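Local structure of probable branched-chain-amino-acid aminotransferase (Thermotoga maritima MSB8, 3CSW) at residues 128-136 with 148-156; 166-174 with 222-230. The protein probably catalyses the reversible transfer of amino groups between leucine, isoleucine or valine and 2-oxoglutarate, using pyridoxal 5'-phosphate as cofactor, in branched-chain amino acid biosynthesis. All blocks are in the same frame, centred on the assembly; numbering follows the deposited sequence.

Contact 1. Residues 128-136 with 148-156; sequences KISNVRRIP and GRTDIVLAR
The carboxylate of D151, in the first turn of helix 150-156, draws in R134 and I135 from the loop that follows strand 125-129. Its OD2 accepts an almost straight bond from the backbone N of I135 (3.0 Å, 177°), reached on the anti side but tilted out of the carboxylate plane, and a salt bridge from R134 NH1 (3.0 Å), which comes in from above that plane. R149, at the N-cap position, grips the same carboxylate side-on: NE reaches the syn lone pair of OD1 at 2.9 Å, and NH2 bonds to OD2. The OD1 atom also accepts from the backbone N of I152, so five N-H groups hold the carboxylate in place. R134 NH1 lies over one face of the R149 guanidinium, the two planes 67° apart; the shared carboxylate probably offsets their like charges. With chi1 at -62°, CG1 of I135 stands beside its own backbone N and packs against D151 CG at 3.5 Å. V132 is buried here too, its CG1 3.5 Å from D151 O.

The looser margin is at L154, partly exposed, which touches V132 CG2 through CB at 4.0 Å. On the polar side, a water donates to I135 O and accepts from R149 NH2 (2.8 Å).

R134 NE has a second charged partner in E176, while I152 and R156 line the pyridoxal phosphate pocket. The contact thus ties the chain following strand 125-129 to the helix of a beta-alpha-beta unit completed by strand 164-168, whose L167 the side chains of D151 and A155 also touch.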
loop_
_atom_site.group_PDB
_atom_site.type_symbol
_atom_site.label_atom_id
_atom_site.label_comp_id
_atom_site.label_asym_id
_atom_site.label_seq_id
_atom_site.Cartn_x
_atom_site.Cartn_y
_atom_site.Cartn_z
ATOM N N LYS A 128 22.373 4.344 8.368
ATOM C CA LYS A 128 22.040 3.624 7.148
ATOM C C LYS A 128 20.540 3.470 7.012
ATOM O O LYS A 128 19.833 3.411 8.020
ATOM C CB LYS A 128 22.710 2.243 7.151
ATOM C CG LYS A 128 24.183 2.320 7.051
ATOM C CD LYS A 128 24.845 0.978 7.150
ATOM C CE LYS A 128 26.348 1.149 7.176
ATOM N NZ LYS A 128 27.008 -0.153 6.939
ATOM N N ILE A 129 20.051 3.391 5.770
ATOM C CA ILE A 129 18.630 3.063 5.501
ATOM C C ILE A 129 18.349 1.636 6.025
ATOM O O ILE A 129 19.068 0.692 5.708
ATOM C CB ILE A 129 18.253 3.178 3.968
ATOM C CG1 ILE A 129 18.537 4.586 3.416
ATOM C CG2 ILE A 129 16.773 2.865 3.718
ATOM C CD1 ILE A 129 17.848 5.731 4.181
ATOM N N SER A 130 17.316 1.492 6.844
ATOM C CA SER A 130 16.883 0.193 7.371
ATOM C C SER A 130 16.191 -0.664 6.285
ATOM O O SER A 130 15.579 -0.122 5.345
ATOM C CB SER A 130 15.881 0.451 8.498
ATOM O OG SER A 130 15.395 -0.724 9.088
ATOM N N ASN A 131 16.249 -1.987 6.461
ATOM C CA ASN A 131 15.471 -2.954 5.660
ATOM C C ASN A 131 14.085 -3.189 6.206
ATOM O O ASN A 131 13.370 -4.011 5.662
ATOM C CB ASN A 131 16.112 -4.343 5.633
ATOM C CG ASN A 131 17.444 -4.362 4.976
ATOM O OD1 ASN A 131 17.698 -3.643 3.994
ATOM N ND2 ASN A 131 18.331 -5.208 5.508
ATOM N N VAL A 132 13.746 -2.509 7.300
ATOM C CA VAL A 132 12.467 -2.591 7.932
ATOM C C VAL A 132 11.716 -1.273 7.683
ATOM O O VAL A 132 12.247 -0.190 7.975
ATOM C CB VAL A 132 12.653 -2.825 9.444
ATOM C CG1 VAL A 132 11.314 -2.914 10.128
ATOM C CG2 VAL A 132 13.484 -4.096 9.688
ATOM N N ARG A 133 10.503 -1.373 7.122
ATOM C CA ARG A 133 9.630 -0.224 6.948
ATOM C C ARG A 133 8.808 -0.024 8.201
ATOM O O ARG A 133 8.429 -0.975 8.862
ATOM C CB ARG A 133 8.696 -0.353 5.744
ATOM C CG ARG A 133 9.361 -0.487 4.402
ATOM C CD ARG A 133 10.176 0.738 4.055
ATOM N NE ARG A 133 10.842 0.524 2.773
ATOM C CZ ARG A 133 10.419 0.941 1.582
ATOM N NH1 ARG A 133 9.309 1.672 1.432
ATOM N NH2 ARG A 133 11.129 0.614 0.501
ATOM N N ARG A 134 8.554 1.236 8.526
ATOM C CA ARG A 134 7.719 1.610 9.665
ATOM C C ARG A 134 6.304 1.051 9.482
ATOM O O ARG A 134 5.745 1.140 8.394
ATOM C CB ARG A 134 7.679 3.127 9.782
ATOM C CG ARG A 134 7.132 3.672 11.091
ATOM C CD ARG A 134 8.196 3.588 12.160
ATOM N NE ARG A 134 7.917 4.452 13.296
ATOM C CZ ARG A 134 7.542 4.064 14.512
ATOM N NH1 ARG A 134 7.353 2.796 14.819
ATOM N NH2 ARG A 134 7.359 4.980 15.454
ATOM N N ILE A 135 5.733 0.474 10.554
ATOM C CA ILE A 135 4.403 -0.129 10.487
ATOM C C ILE A 135 3.400 0.994 10.250
ATOM O O ILE A 135 3.467 2.039 10.933
ATOM C CB ILE A 135 4.008 -0.911 11.789
ATOM C CG1 ILE A 135 4.956 -2.089 12.034
ATOM C CG2 ILE A 135 2.534 -1.372 11.705
ATOM C CD1 ILE A 135 4.729 -2.819 13.416
ATOM N N PRO A 136 2.487 0.802 9.278
ATOM C CA PRO A 136 1.533 1.865 8.964
ATOM C C PRO A 136 0.404 1.922 9.993
ATOM O O PRO A 136 0.150 0.937 10.681
ATOM C CB PRO A 136 1.009 1.461 7.571
ATOM C CG PRO A 136 1.064 -0.015 7.572
ATOM C CD PRO A 136 2.298 -0.368 8.399
ATOM N N GLY A 148 7.765 -4.495 22.472
ATOM C CA GLY A 148 7.793 -5.565 21.487
ATOM C C GLY A 148 7.408 -5.235 20.068
ATOM O O GLY A 148 7.380 -6.140 19.250
ATOM N N ARG A 149 7.085 -3.969 19.758
ATOM C CA ARG A 149 6.674 -3.624 18.398
ATOM C C ARG A 149 7.798 -3.977 17.411
ATOM O O ARG A 149 8.958 -3.569 17.561
ATOM C CB ARG A 149 6.198 -2.174 18.275
ATOM C CG ARG A 149 7.246 -1.085 18.476
ATOM C CD ARG A 149 6.597 0.252 18.247
ATOM N NE ARG A 149 6.108 0.328 16.862
ATOM C CZ ARG A 149 5.004 0.953 16.465
ATOM N NH1 ARG A 149 4.199 1.540 17.335
ATOM N NH2 ARG A 149 4.661 0.937 15.172
ATOM N N THR A 150 7.434 -4.733 16.388
ATOM C CA THR A 150 8.420 -5.460 15.618
ATOM C C THR A 150 9.195 -4.605 14.616
ATOM O O THR A 150 10.294 -4.991 14.232
ATOM C CB THR A 150 7.784 -6.690 14.961
ATOM O OG1 THR A 150 6.582 -6.287 14.326
ATOM C CG2 THR A 150 7.435 -7.794 16.018
ATOM N N ASP A 151 8.654 -3.465 14.177
ATOM C CA ASP A 151 9.455 -2.579 13.305
ATOM C C ASP A 151 10.700 -2.068 14.060
ATOM O O ASP A 151 11.820 -2.160 13.559
ATOM C CB ASP A 151 8.652 -1.420 12.658
ATOM C CG ASP A 151 7.758 -0.633 13.638
ATOM O OD1 ASP A 151 7.632 -0.996 14.836
ATOM O OD2 ASP A 151 7.137 0.355 13.169
ATOM N N ILE A 152 10.492 -1.557 15.265
ATOM C CA ILE A 152 11.566 -1.035 16.098
ATOM C C ILE A 152 12.469 -2.183 16.624
ATOM O O ILE A 152 13.695 -2.063 16.610
ATOM C CB ILE A 152 11.018 -0.165 17.266
ATOM C CG1 ILE A 152 10.212 1.043 16.745
ATOM C CG2 ILE A 152 12.167 0.275 18.176
ATOM C CD1 ILE A 152 10.939 1.970 15.701
ATOM N N VAL A 153 11.890 -3.305 17.046
ATOM C CA VAL A 153 12.706 -4.452 17.509
ATOM C C VAL A 153 13.602 -4.969 16.368
ATOM O O VAL A 153 14.817 -5.120 16.535
ATOM C CB VAL A 153 11.826 -5.603 18.121
ATOM C CG1 VAL A 153 12.647 -6.915 18.347
ATOM C CG2 VAL A 153 11.185 -5.138 19.415
ATOM N N LEU A 154 13.027 -5.212 15.196
ATOM C CA LEU A 154 13.826 -5.718 14.076
ATOM C C LEU A 154 14.842 -4.696 13.557
ATOM O O LEU A 154 15.964 -5.052 13.222
ATOM C CB LEU A 154 12.923 -6.255 12.957
ATOM C CG LEU A 154 12.050 -7.455 13.352
ATOM C CD1 LEU A 154 11.140 -7.903 12.179
ATOM C CD2 LEU A 154 12.944 -8.596 13.806
ATOM N N ALA A 155 14.476 -3.421 13.538
ATOM C CA ALA A 155 15.384 -2.378 13.026
ATOM C C ALA A 155 16.587 -2.142 13.937
ATOM O O ALA A 155 17.708 -1.955 13.455
ATOM C CB ALA A 155 14.613 -1.042 12.770
ATOM N N ARG A 156 16.373 -2.139 15.244
ATOM C CA ARG A 156 17.480 -1.986 16.178
ATOM C C ARG A 156 18.491 -3.112 16.085
ATOM O O ARG A 156 19.658 -2.881 16.347
ATOM C CB ARG A 156 16.999 -1.866 17.621
ATOM C CG ARG A 156 16.231 -0.612 17.826
ATOM C CD ARG A 156 16.263 -0.122 19.210
ATOM N NE ARG A 156 15.432 1.065 19.307
ATOM C CZ ARG A 156 14.877 1.510 20.427
ATOM N NH1 ARG A 156 15.100 0.900 21.572
ATOM N NH2 ARG A 156 14.098 2.577 20.407
HETATM O O HOH W 1 2.827 2.224 13.522
#

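Contact 2. Residues 166-174 with 222-230; sequences ILLGLNGQV and RVVWVWELF
The indole of W225 turns its edge to residues N171-Q173, at the end of the type I turn G169-G172: the backbone N of Q173 lies near the ring plane, 3.6 Å from CE3, with the carbonyl carbon of G172 beside it. Over one face sits CG1 of V223, offset toward the rim, and this methyl also touches Q173 CB. A cation-pi contact with R133 of the third subunit adds a charged neighbour to the ring. The indole of W227 carries W225 CB over one of its faces.

Next to the W225 ring the two backbones form a single bridge, Q173 with W225. V174 N donates to V224 O at 2.7 Å, and V226 N to G172 O at 3.0 Å. A water extends the bridge, donating to V174 O and accepting from V224 N. Within 222-230, R222 holds E228 end-on and E228 OE2 also accepts from W225 N, linking the chain before the weakly bonded helix (about 226-230) to a residue in it.

Beyond the bridge the contact is apolar. V174 CG2, set beside its own backbone N with CG1 anti to it (chi1 -180°), meets L229 CD1 tip to tip at 3.7 Å, and L168 crosses V226 at about a right angle, CD2 to CG2 3.8 Å.

Two backbone bonds therefore set the register while aliphatic branches fill the buried side, and W225, edge-on to the turn, also meets the third subunit.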
loop_
_atom_site.group_PDB
_atom_site.type_symbol
_atom_site.label_atom_id
_atom_site.label_comp_id
_atom_site.label_asym_id
_atom_site.label_seq_id
_atom_site.Cartn_x
_atom_site.Cartn_y
_atom_site.Cartn_z
ATOM N N ILE A 166 17.669 4.277 9.555
ATOM C CA ILE A 166 16.538 5.109 9.166
ATOM C C ILE A 166 15.398 4.250 8.574
ATOM O O ILE A 166 15.561 3.604 7.535
ATOM C CB ILE A 166 16.993 6.192 8.154
ATOM C CG1 ILE A 166 18.247 6.942 8.672
ATOM C CG2 ILE A 166 15.871 7.133 7.807
ATOM C CD1 ILE A 166 18.202 7.490 10.094
ATOM N N LEU A 167 14.267 4.223 9.276
ATOM C CA LEU A 167 13.053 3.562 8.805
ATOM C C LEU A 167 12.277 4.500 7.885
ATOM O O LEU A 167 11.975 5.644 8.255
ATOM C CB LEU A 167 12.144 3.104 9.957
ATOM C CG LEU A 167 12.555 1.941 10.867
ATOM C CD1 LEU A 167 13.531 2.424 11.924
ATOM C CD2 LEU A 167 11.340 1.215 11.488
ATOM N N LEU A 168 12.035 4.018 6.667
ATOM C CA LEU A 168 11.161 4.653 5.721
ATOM C C LEU A 168 9.776 4.059 5.924
ATOM O O LEU A 168 9.637 2.933 6.420
ATOM C CB LEU A 168 11.605 4.374 4.275
ATOM C CG LEU A 168 13.076 4.609 3.926
ATOM C CD1 LEU A 168 13.301 4.333 2.471
ATOM C CD2 LEU A 168 13.509 5.990 4.320
ATOM N N GLY A 169 8.759 4.813 5.540
ATOM C CA GLY A 169 7.394 4.307 5.551
ATOM C C GLY A 169 7.165 3.477 4.315
ATOM O O GLY A 169 8.036 3.406 3.446
ATOM N N LEU A 170 5.978 2.887 4.193
ATOM C CA LEU A 170 5.701 1.990 3.079
ATOM C C LEU A 170 5.864 2.632 1.721
ATOM O O LEU A 170 6.097 1.923 0.775
ATOM C CB LEU A 170 4.291 1.393 3.146
ATOM C CG LEU A 170 3.967 0.304 4.171
ATOM C CD1 LEU A 170 2.530 -0.218 3.892
ATOM C CD2 LEU A 170 5.020 -0.817 4.176
ATOM N N ASN A 171 5.677 3.948 1.602
ATOM C CA ASN A 171 5.824 4.608 0.308
ATOM C C ASN A 171 7.211 5.221 0.066
ATOM O O ASN A 171 7.403 5.942 -0.909
ATOM C CB ASN A 171 4.787 5.729 0.143
ATOM C CG ASN A 171 3.348 5.229 0.166
ATOM O OD1 ASN A 171 2.596 5.591 1.050
ATOM N ND2 ASN A 171 2.966 4.421 -0.819
ATOM N N GLY A 172 8.186 4.963 0.929
ATOM C CA GLY A 172 9.498 5.555 0.724
ATOM C C GLY A 172 9.693 6.940 1.321
ATOM O O GLY A 172 10.734 7.560 1.101
ATOM N N GLN A 173 8.702 7.425 2.075
ATOM C CA GLN A 173 8.857 8.647 2.856
ATOM C C GLN A 173 9.776 8.352 4.027
ATOM O O GLN A 173 9.783 7.250 4.546
ATOM C CB GLN A 173 7.503 9.214 3.346
ATOM C CG GLN A 173 6.811 8.512 4.533
ATOM C CD GLN A 173 5.967 7.297 4.146
ATOM O OE1 GLN A 173 6.197 6.660 3.126
ATOM N NE2 GLN A 173 4.999 6.974 4.983
ATOM N N VAL A 174 10.569 9.343 4.421
ATOM C CA VAL A 174 11.369 9.245 5.629
ATOM C C VAL A 174 10.434 9.292 6.849
ATOM O O VAL A 174 9.583 10.197 6.985
ATOM C CB VAL A 174 12.411 10.395 5.711
ATOM C CG1 VAL A 174 13.233 10.278 6.971
ATOM C CG2 VAL A 174 13.310 10.401 4.460
ATOM N N ARG A 222 6.834 18.315 6.990
ATOM C CA ARG A 222 6.108 17.826 5.808
ATOM C C ARG A 222 6.519 16.399 5.471
ATOM O O ARG A 222 7.351 15.811 6.134
ATOM C CB ARG A 222 6.377 18.740 4.612
ATOM C CG ARG A 222 7.849 18.938 4.306
ATOM C CD ARG A 222 8.004 19.554 2.939
ATOM N NE ARG A 222 9.397 19.788 2.552
ATOM C CZ ARG A 222 10.171 18.917 1.905
ATOM N NH1 ARG A 222 9.753 17.691 1.600
ATOM N NH2 ARG A 222 11.393 19.274 1.590
ATOM N N VAL A 223 5.916 15.837 4.447
ATOM C CA VAL A 223 6.364 14.569 3.917
ATOM C C VAL A 223 7.738 14.804 3.251
ATOM O O VAL A 223 7.885 15.695 2.420
ATOM C CB VAL A 223 5.350 13.972 2.910
ATOM C CG1 VAL A 223 5.931 12.721 2.206
ATOM C CG2 VAL A 223 4.035 13.648 3.627
ATOM N N VAL A 224 8.726 14.003 3.659
ATOM C CA VAL A 224 10.094 14.071 3.154
ATOM C C VAL A 224 10.351 12.717 2.491
ATOM O O VAL A 224 10.156 11.691 3.109
ATOM C CB VAL A 224 11.080 14.310 4.298
ATOM C CG1 VAL A 224 12.556 14.280 3.794
ATOM C CG2 VAL A 224 10.743 15.630 5.011
ATOM N N TRP A 225 10.702 12.726 1.208
ATOM C CA TRP A 225 10.984 11.489 0.458
ATOM C C TRP A 225 12.451 11.070 0.655
ATOM O O TRP A 225 13.338 11.925 0.815
ATOM C CB TRP A 225 10.649 11.682 -1.037
ATOM C CG TRP A 225 9.202 11.972 -1.283
ATOM C CD1 TRP A 225 8.680 13.111 -1.817
ATOM C CD2 TRP A 225 8.081 11.114 -0.999
ATOM N NE1 TRP A 225 7.307 13.013 -1.896
ATOM C CE2 TRP A 225 6.913 11.808 -1.390
ATOM C CE3 TRP A 225 7.950 9.843 -0.443
ATOM C CZ2 TRP A 225 5.646 11.274 -1.257
ATOM C CZ3 TRP A 225 6.661 9.314 -0.286
ATOM C CH2 TRP A 225 5.538 10.038 -0.682
ATOM N N VAL A 226 12.713 9.763 0.650
ATOM C CA VAL A 226 14.069 9.269 0.973
ATOM C C VAL A 226 15.218 9.938 0.184
ATOM O O VAL A 226 16.260 10.264 0.762
ATOM C CB VAL A 226 14.176 7.737 0.890
ATOM C CG1 VAL A 226 13.752 7.202 -0.502
ATOM C CG2 VAL A 226 15.593 7.261 1.357
ATOM N N TRP A 227 15.027 10.151 -1.113
ATOM C CA TRP A 227 16.070 10.755 -1.967
ATOM C C TRP A 227 16.490 12.205 -1.600
ATOM O O TRP A 227 17.583 12.643 -1.940
ATOM C CB TRP A 227 15.674 10.647 -3.435
ATOM C CG TRP A 227 14.416 11.363 -3.830
ATOM C CD1 TRP A 227 14.305 12.662 -4.263
ATOM C CD2 TRP A 227 13.097 10.811 -3.883
ATOM N NE1 TRP A 227 12.988 12.956 -4.544
ATOM C CE2 TRP A 227 12.228 11.838 -4.328
ATOM C CE3 TRP A 227 12.558 9.549 -3.601
ATOM C CZ2 TRP A 227 10.852 11.630 -4.512
ATOM C CZ3 TRP A 227 11.184 9.347 -3.766
ATOM C CH2 TRP A 227 10.349 10.380 -4.222
ATOM N N GLU A 228 15.633 12.927 -0.873
ATOM C CA GLU A 228 15.967 14.251 -0.360
ATOM C C GLU A 228 17.097 14.197 0.671
ATOM O O GLU A 228 17.831 15.148 0.808
ATOM C CB GLU A 228 14.756 14.958 0.267
ATOM C CG GLU A 228 13.561 15.148 -0.652
ATOM C CD GLU A 228 12.492 16.041 -0.023
ATOM O OE1 GLU A 228 12.799 17.204 0.269
ATOM O OE2 GLU A 228 11.348 15.596 0.151
ATOM N N LEU A 229 17.214 13.109 1.415
ATOM C CA LEU A 229 18.328 12.947 2.354
ATOM C C LEU A 229 19.653 12.907 1.565
ATOM O O LEU A 229 20.677 13.424 2.011
ATOM C CB LEU A 229 18.174 11.667 3.176
ATOM C CG LEU A 229 16.984 11.524 4.136
ATOM C CD1 LEU A 229 17.017 10.147 4.846
ATOM C CD2 LEU A 229 16.917 12.661 5.161
ATOM N N PHE A 230 19.620 12.304 0.387
ATOM C CA PHE A 230 20.828 12.162 -0.432
ATOM C C PHE A 230 21.184 13.446 -1.173
ATOM O O PHE A 230 22.278 13.562 -1.713
ATOM C CB PHE A 230 20.717 10.963 -1.374
ATOM C CG PHE A 230 20.738 9.634 -0.654
ATOM C CD1 PHE A 230 19.580 9.104 -0.103
ATOM C CD2 PHE A 230 21.917 8.907 -0.531
ATOM C CE1 PHE A 230 19.591 7.874 0.587
ATOM C CE2 PHE A 230 21.931 7.666 0.152
ATOM C CZ PHE A 230 20.771 7.156 0.704
HETATM O O HOH W 2 8.118 11.977 5.659
#

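In the fold
Contacts 1 and 2 meet along neighbouring parallel strands 125-129 and 164-168, where K128 O and I166 N, and S130 N and I166 O, probably hydrogen-bond at 2.8 Å. Their centres lie 14 Å apart. Contact 1 is the more buried and sits beside the cofactor; a charged network dominates its chemistry, with the carboxylate surrounded by donors. Contact 2 lies away from the annotated sites and is also largely buried, though it reaches the surface at V223, and combines backbone bonding with aliphatic packing. Both reach the third subunit, and R133 connects them: its NH1 bonds to G169 O of its own chain and to N171 O of the third subunit.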